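PDB 1Z2Z: probable tRNA pseudouridine synthase D from Methanosarcina mazei, which probably converts uridine-13 of transfer RNAs to pseudouridine. Local coordinates for residues G256-V270 against G370-K382. Sequence-based numbering, arbitrary orientation.
Sequences GSFRVLPQNLYRMFV and GFNIEKFPEMSSK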
loop_
_atom_site.group_PDB
_atom_site.type_symbol
_atom_site.label_atom_id
_atom_site.label_comp_id
_atom_site.label_asym_id
_atom_site.label_seq_id
_atom_site.Cartn_x
_atom_site.Cartn_y
_atom_site.Cartn_z
ATOM N N GLY A 256 -19.004 21.792 1.326
ATOM C CA GLY A 256 -19.286 21.117 2.580
ATOM C C GLY A 256 -19.800 19.701 2.422
ATOM O O GLY A 256 -20.190 19.062 3.400
ATOM N N SER A 257 -19.805 19.199 1.192
ATOM C CA SER A 257 -20.279 17.841 0.959
ATOM C C SER A 257 -19.306 16.827 1.568
ATOM O O SER A 257 -19.613 15.646 1.645
ATOM C CB SER A 257 -20.442 17.576 -0.540
ATOM O OG SER A 257 -19.186 17.512 -1.183
ATOM N N PHE A 258 -18.146 17.297 2.020
ATOM C CA PHE A 258 -17.143 16.423 2.616
ATOM C C PHE A 258 -17.281 16.316 4.120
ATOM O O PHE A 258 -16.667 15.449 4.747
ATOM C CB PHE A 258 -15.745 16.938 2.304
ATOM C CG PHE A 258 -15.372 16.823 0.866
ATOM C CD1 PHE A 258 -15.070 15.585 0.310
ATOM C CD2 PHE A 258 -15.312 17.953 0.063
ATOM C CE1 PHE A 258 -14.715 15.476 -1.026
ATOM C CE2 PHE A 258 -14.958 17.853 -1.274
ATOM C CZ PHE A 258 -14.657 16.614 -1.819
ATOM N N ARG A 259 -18.077 17.210 4.697
ATOM C CA ARG A 259 -18.288 17.246 6.144
ATOM C C ARG A 259 -19.276 16.181 6.614
ATOM O O ARG A 259 -19.781 16.236 7.736
ATOM C CB ARG A 259 -18.778 18.641 6.561
ATOM C CG ARG A 259 -17.912 19.315 7.626
ATOM C CD ARG A 259 -18.288 20.781 7.833
ATOM N NE ARG A 259 -17.388 21.476 8.755
ATOM C CZ ARG A 259 -16.072 21.607 8.581
ATOM N NH1 ARG A 259 -15.481 21.087 7.514
ATOM N NH2 ARG A 259 -15.340 22.273 9.469
ATOM N N VAL A 260 -19.537 15.206 5.750
ATOM C CA VAL A 260 -20.458 14.124 6.066
ATOM C C VAL A 260 -19.691 12.823 6.320
ATOM O O VAL A 260 -20.203 11.888 6.943
ATOM C CB VAL A 260 -21.459 13.932 4.912
ATOM C CG1 VAL A 260 -22.440 15.100 4.872
ATOM C CG2 VAL A 260 -20.713 13.860 3.599
ATOM N N LEU A 261 -18.454 12.784 5.836
ATOM C CA LEU A 261 -17.575 11.628 5.991
ATOM C C LEU A 261 -16.653 11.877 7.188
ATOM O O LEU A 261 -16.187 12.998 7.389
ATOM C CB LEU A 261 -16.720 11.458 4.729
ATOM C CG LEU A 261 -17.393 11.680 3.366
ATOM C CD1 LEU A 261 -16.335 11.725 2.272
ATOM C CD2 LEU A 261 -18.406 10.582 3.101
ATOM N N PRO A 262 -16.364 10.836 7.990
ATOM C CA PRO A 262 -15.488 11.001 9.155
ATOM C C PRO A 262 -14.103 11.466 8.733
ATOM O O PRO A 262 -13.896 11.811 7.574
ATOM C CB PRO A 262 -15.473 9.604 9.768
ATOM C CG PRO A 262 -15.627 8.717 8.574
ATOM C CD PRO A 262 -16.717 9.419 7.801
ATOM N N GLN A 263 -13.162 11.474 9.674
ATOM C CA GLN A 263 -11.778 11.885 9.404
ATOM C C GLN A 263 -10.998 10.909 8.516
ATOM O O GLN A 263 -9.799 11.092 8.296
ATOM C CB GLN A 263 -11.026 12.064 10.721
ATOM C CG GLN A 263 -11.246 10.945 11.750
ATOM C CD GLN A 263 -10.670 9.586 11.348
ATOM O OE1 GLN A 263 -11.219 8.882 10.495
ATOM N NE2 GLN A 263 -9.558 9.213 11.973
ATOM N N ASN A 264 -11.685 9.878 8.020
ATOM C CA ASN A 264 -11.073 8.862 7.162
ATOM C C ASN A 264 -10.682 9.511 5.843
ATOM O O ASN A 264 -9.669 10.208 5.767
ATOM C CB ASN A 264 -12.058 7.708 6.906
ATOM C CG ASN A 264 -11.360 6.408 6.481
ATOM O OD1 ASN A 264 -12.016 5.447 6.056
ATOM N ND2 ASN A 264 -10.036 6.372 6.609
ATOM N N LEU A 265 -11.484 9.291 4.804
ATOM C CA LEU A 265 -11.194 9.885 3.504
ATOM C C LEU A 265 -11.003 11.380 3.691
ATOM O O LEU A 265 -10.300 12.027 2.915
ATOM C CB LEU A 265 -12.337 9.634 2.510
ATOM C CG LEU A 265 -12.434 8.254 1.861
ATOM C CD1 LEU A 265 -11.142 7.943 1.114
ATOM C CD2 LEU A 265 -12.707 7.210 2.925
ATOM N N TYR A 266 -11.637 11.912 4.732
ATOM C CA TYR A 266 -11.560 13.332 5.064
ATOM C C TYR A 266 -10.211 13.917 4.658
ATOM O O TYR A 266 -10.137 15.014 4.112
ATOM C CB TYR A 266 -11.778 13.517 6.571
ATOM C CG TYR A 266 -12.030 14.945 6.988
ATOM C CD1 TYR A 266 -13.052 15.692 6.395
ATOM C CD2 TYR A 266 -11.235 15.560 7.961
ATOM C CE1 TYR A 266 -13.272 17.018 6.753
ATOM C CE2 TYR A 266 -11.445 16.887 8.327
ATOM C CZ TYR A 266 -12.463 17.610 7.718
ATOM O OH TYR A 266 -12.655 18.928 8.061
ATOM N N ARG A 267 -9.144 13.170 4.913
ATOM C CA ARG A 267 -7.820 13.636 4.566
ATOM C C ARG A 267 -7.079 12.675 3.627
ATOM O O ARG A 267 -5.936 12.934 3.245
ATOM C CB ARG A 267 -7.007 13.874 5.845
ATOM C CG ARG A 267 -7.736 14.719 6.889
ATOM C CD ARG A 267 -6.819 15.137 8.036
ATOM N NE ARG A 267 -5.997 16.291 7.689
ATOM C CZ ARG A 267 -4.671 16.280 7.629
ATOM N NH1 ARG A 267 -3.997 15.169 7.896
ATOM N NH2 ARG A 267 -4.020 17.386 7.292
HETATM N N MSE A 268 -7.719 11.568 3.251
HETATM C CA MSE A 268 -7.082 10.603 2.348
HETATM C C MSE A 268 -6.896 11.196 0.957
HETATM O O MSE A 268 -5.884 10.962 0.296
HETATM C CB MSE A 268 -7.906 9.317 2.232
HETATM C CG MSE A 268 -7.881 8.420 3.465
HETATM SE SE MSE A 268 -8.521 6.604 3.051
HETATM C CE MSE A 268 -6.918 5.579 3.505
ATOM N N PHE A 269 -7.873 11.970 0.509
ATOM C CA PHE A 269 -7.770 12.578 -0.799
ATOM C C PHE A 269 -6.471 13.369 -0.927
ATOM O O PHE A 269 -5.625 13.038 -1.757
ATOM C CB PHE A 269 -8.967 13.483 -1.044
ATOM C CG PHE A 269 -10.276 12.808 -0.798
ATOM C CD1 PHE A 269 -11.175 13.329 0.119
ATOM C CD2 PHE A 269 -10.621 11.657 -1.493
ATOM C CE1 PHE A 269 -12.391 12.701 0.359
ATOM C CE2 PHE A 269 -11.838 11.023 -1.259
ATOM C CZ PHE A 269 -12.727 11.552 -0.341
ATOM N N VAL A 270 -6.302 14.400 -0.098
ATOM C CA VAL A 270 -5.096 15.228 -0.161
ATOM C C VAL A 270 -3.829 14.374 -0.031
ATOM O O VAL A 270 -2.850 14.598 -0.747
ATOM C CB VAL A 270 -5.096 16.360 0.936
ATOM C CG1 VAL A 270 -3.759 17.094 0.935
ATOM C CG2 VAL A 270 -6.221 17.373 0.666
ATOM N N GLY A 370 -1.064 26.193 -1.853
ATOM C CA GLY A 370 -2.329 25.592 -2.225
ATOM C C GLY A 370 -2.766 24.467 -1.307
ATOM O O GLY A 370 -3.951 24.129 -1.274
ATOM N N PHE A 371 -1.820 23.885 -0.567
ATOM C CA PHE A 371 -2.128 22.791 0.353
ATOM C C PHE A 371 -2.791 23.267 1.633
ATOM O O PHE A 371 -2.676 22.628 2.681
ATOM C CB PHE A 371 -0.872 21.990 0.714
ATOM C CG PHE A 371 -0.584 20.859 -0.234
ATOM C CD1 PHE A 371 0.263 21.039 -1.324
ATOM C CD2 PHE A 371 -1.164 19.610 -0.035
ATOM C CE1 PHE A 371 0.526 19.993 -2.211
ATOM C CE2 PHE A 371 -0.911 18.560 -0.913
ATOM C CZ PHE A 371 -0.058 18.751 -2.003
ATOM N N ASN A 372 -3.481 24.394 1.543
ATOM C CA ASN A 372 -4.186 24.943 2.684
ATOM C C ASN A 372 -5.625 25.210 2.280
ATOM O O ASN A 372 -6.039 26.349 2.093
ATOM C CB ASN A 372 -3.511 26.231 3.165
ATOM C CG ASN A 372 -2.186 25.968 3.861
ATOM O OD1 ASN A 372 -1.225 25.509 3.241
ATOM N ND2 ASN A 372 -2.134 26.249 5.160
ATOM N N ILE A 373 -6.384 24.136 2.137
ATOM C CA ILE A 373 -7.777 24.241 1.749
ATOM C C ILE A 373 -8.511 25.297 2.577
ATOM O O ILE A 373 -8.648 25.149 3.789
ATOM C CB ILE A 373 -8.484 22.879 1.918
ATOM C CG1 ILE A 373 -7.805 21.821 1.042
ATOM C CG2 ILE A 373 -9.950 23.004 1.543
ATOM C CD1 ILE A 373 -6.391 21.467 1.456
ATOM N N GLU A 374 -8.976 26.362 1.926
ATOM C CA GLU A 374 -9.706 27.420 2.624
ATOM C C GLU A 374 -11.038 26.884 3.140
ATOM O O GLU A 374 -11.331 26.975 4.329
ATOM C CB GLU A 374 -9.966 28.620 1.696
ATOM C CG GLU A 374 -8.713 29.366 1.228
ATOM C CD GLU A 374 -9.031 30.542 0.309
ATOM O OE1 GLU A 374 -9.613 30.326 -0.773
ATOM O OE2 GLU A 374 -8.698 31.689 0.665
ATOM N N LYS A 375 -11.840 26.321 2.241
ATOM C CA LYS A 375 -13.146 25.774 2.605
ATOM C C LYS A 375 -13.002 24.744 3.729
ATOM O O LYS A 375 -13.777 24.745 4.688
ATOM C CB LYS A 375 -13.792 25.118 1.383
ATOM C CG LYS A 375 -13.629 25.909 0.093
ATOM C CD LYS A 375 -14.450 27.179 0.103
ATOM C CE LYS A 375 -15.932 26.856 0.089
ATOM N NZ LYS A 375 -16.782 28.070 -0.034
ATOM N N PHE A 376 -12.009 23.865 3.598
ATOM C CA PHE A 376 -11.743 22.828 4.594
ATOM C C PHE A 376 -10.309 22.836 5.100
ATOM O O PHE A 376 -9.486 22.017 4.684
ATOM C CB PHE A 376 -12.049 21.437 4.039
ATOM C CG PHE A 376 -13.447 20.987 4.285
ATOM C CD1 PHE A 376 -13.701 19.730 4.816
ATOM C CD2 PHE A 376 -14.516 21.825 3.991
ATOM C CE1 PHE A 376 -15.004 19.310 5.055
ATOM C CE2 PHE A 376 -15.826 21.419 4.224
ATOM C CZ PHE A 376 -16.072 20.156 4.758
ATOM N N PRO A 377 -9.995 23.752 6.028
ATOM C CA PRO A 377 -8.637 23.831 6.571
ATOM C C PRO A 377 -8.191 22.515 7.206
ATOM O O PRO A 377 -7.074 22.055 6.973
ATOM C CB PRO A 377 -8.747 24.966 7.583
ATOM C CG PRO A 377 -10.167 24.851 8.056
ATOM C CD PRO A 377 -10.911 24.638 6.766
ATOM N N GLU A 378 -9.076 21.919 8.003
ATOM C CA GLU A 378 -8.796 20.654 8.687
ATOM C C GLU A 378 -8.324 19.632 7.659
ATOM O O GLU A 378 -7.581 18.698 7.969
ATOM C CB GLU A 378 -10.063 20.117 9.375
ATOM C CG GLU A 378 -11.069 21.176 9.848
ATOM C CD GLU A 378 -11.922 21.734 8.716
ATOM O OE1 GLU A 378 -12.747 22.639 8.969
ATOM O OE2 GLU A 378 -11.771 21.264 7.569
HETATM N N MSE A 379 -8.770 19.838 6.427
HETATM C CA MSE A 379 -8.448 18.963 5.319
HETATM C C MSE A 379 -7.117 19.318 4.681
HETATM O O MSE A 379 -6.622 18.590 3.818
HETATM C CB MSE A 379 -9.560 19.056 4.279
HETATM C CG MSE A 379 -9.457 18.066 3.147
HETATM SE SE MSE A 379 -10.838 18.422 1.867
HETATM C CE MSE A 379 -12.263 17.351 2.646
ATOM N N SER A 380 -6.536 20.439 5.100
ATOM C CA SER A 380 -5.262 20.862 4.535
ATOM C C SER A 380 -4.098 20.343 5.357
ATOM O O SER A 380 -4.068 20.456 6.582
ATOM C CB SER A 380 -5.188 22.389 4.420
ATOM O OG SER A 380 -4.997 23.007 5.676
ATOM N N SER A 381 -3.143 19.758 4.656
ATOM C CA SER A 381 -1.967 19.203 5.283
ATOM C C SER A 381 -0.794 20.120 5.000
ATOM O O SER A 381 -0.836 20.942 4.079
ATOM C CB SER A 381 -1.687 17.805 4.723
ATOM O OG SER A 381 -0.504 17.247 5.271
ATOM N N LYS A 382 0.250 19.967 5.806
ATOM C CA LYS A 382 1.456 20.758 5.672
ATOM C C LYS A 382 2.557 19.986 4.963
ATOM O O LYS A 382 3.575 20.563 4.590
ATOM C CB LYS A 382 1.936 21.231 7.052
ATOM C CG LYS A 382 1.797 20.217 8.207
ATOM C CD LYS A 382 2.885 19.140 8.227
ATOM C CE LYS A 382 2.767 18.276 9.481
ATOM N NZ LYS A 382 3.734 17.133 9.520
#
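Arg267 and Met379 bring their CA atoms to 5.4 Å and Gly256 and Lys375 theirs to 7.7 Å, so loop 370-382 runs alongside segment 256-270, which leads into helix 263-287. This is helix-to-loop packing inside the TRUD region, away from the predicted nucleophile, and it includes a Met-aromatic contact and a cation-pi pair. Selenomethionine Met379 supplies the first: its SE stands 5.1 Å from the Phe258 ring centroid, 19° off the normal, above the face at a distance, while its CE touches Phe258 CB. The second has Arg259 NH1 over one face of the Phe376 ring, offset toward its rim, with Arg259 CZ 4.4 Å from the centroid and the guanidinium turned steeply to the ring (81° between planes). Tyr266 meets that same ring rim to rim, its CE1 against Phe376 CE1. Glu378 takes a nearly straight salt-bridge bond from Arg259 NH2 to OE1, 2.7 Å, reached from above the carboxylate plane, and a weak one from Tyr266 OH to OE2. Arg267 bends at chi3 (81°), bringing NE to Glu378 O at 2.9 Å, and its NH2 bonds weakly to Ser380 O in the guanidinium plane; a leucine here would probably leave both carbonyl oxygens without these donors. Val270 CG1 reaches the edge of the Phe371 ring, 3.7 Å from CE2, and its CG2 packs on Met379 CG at 4.1 Å.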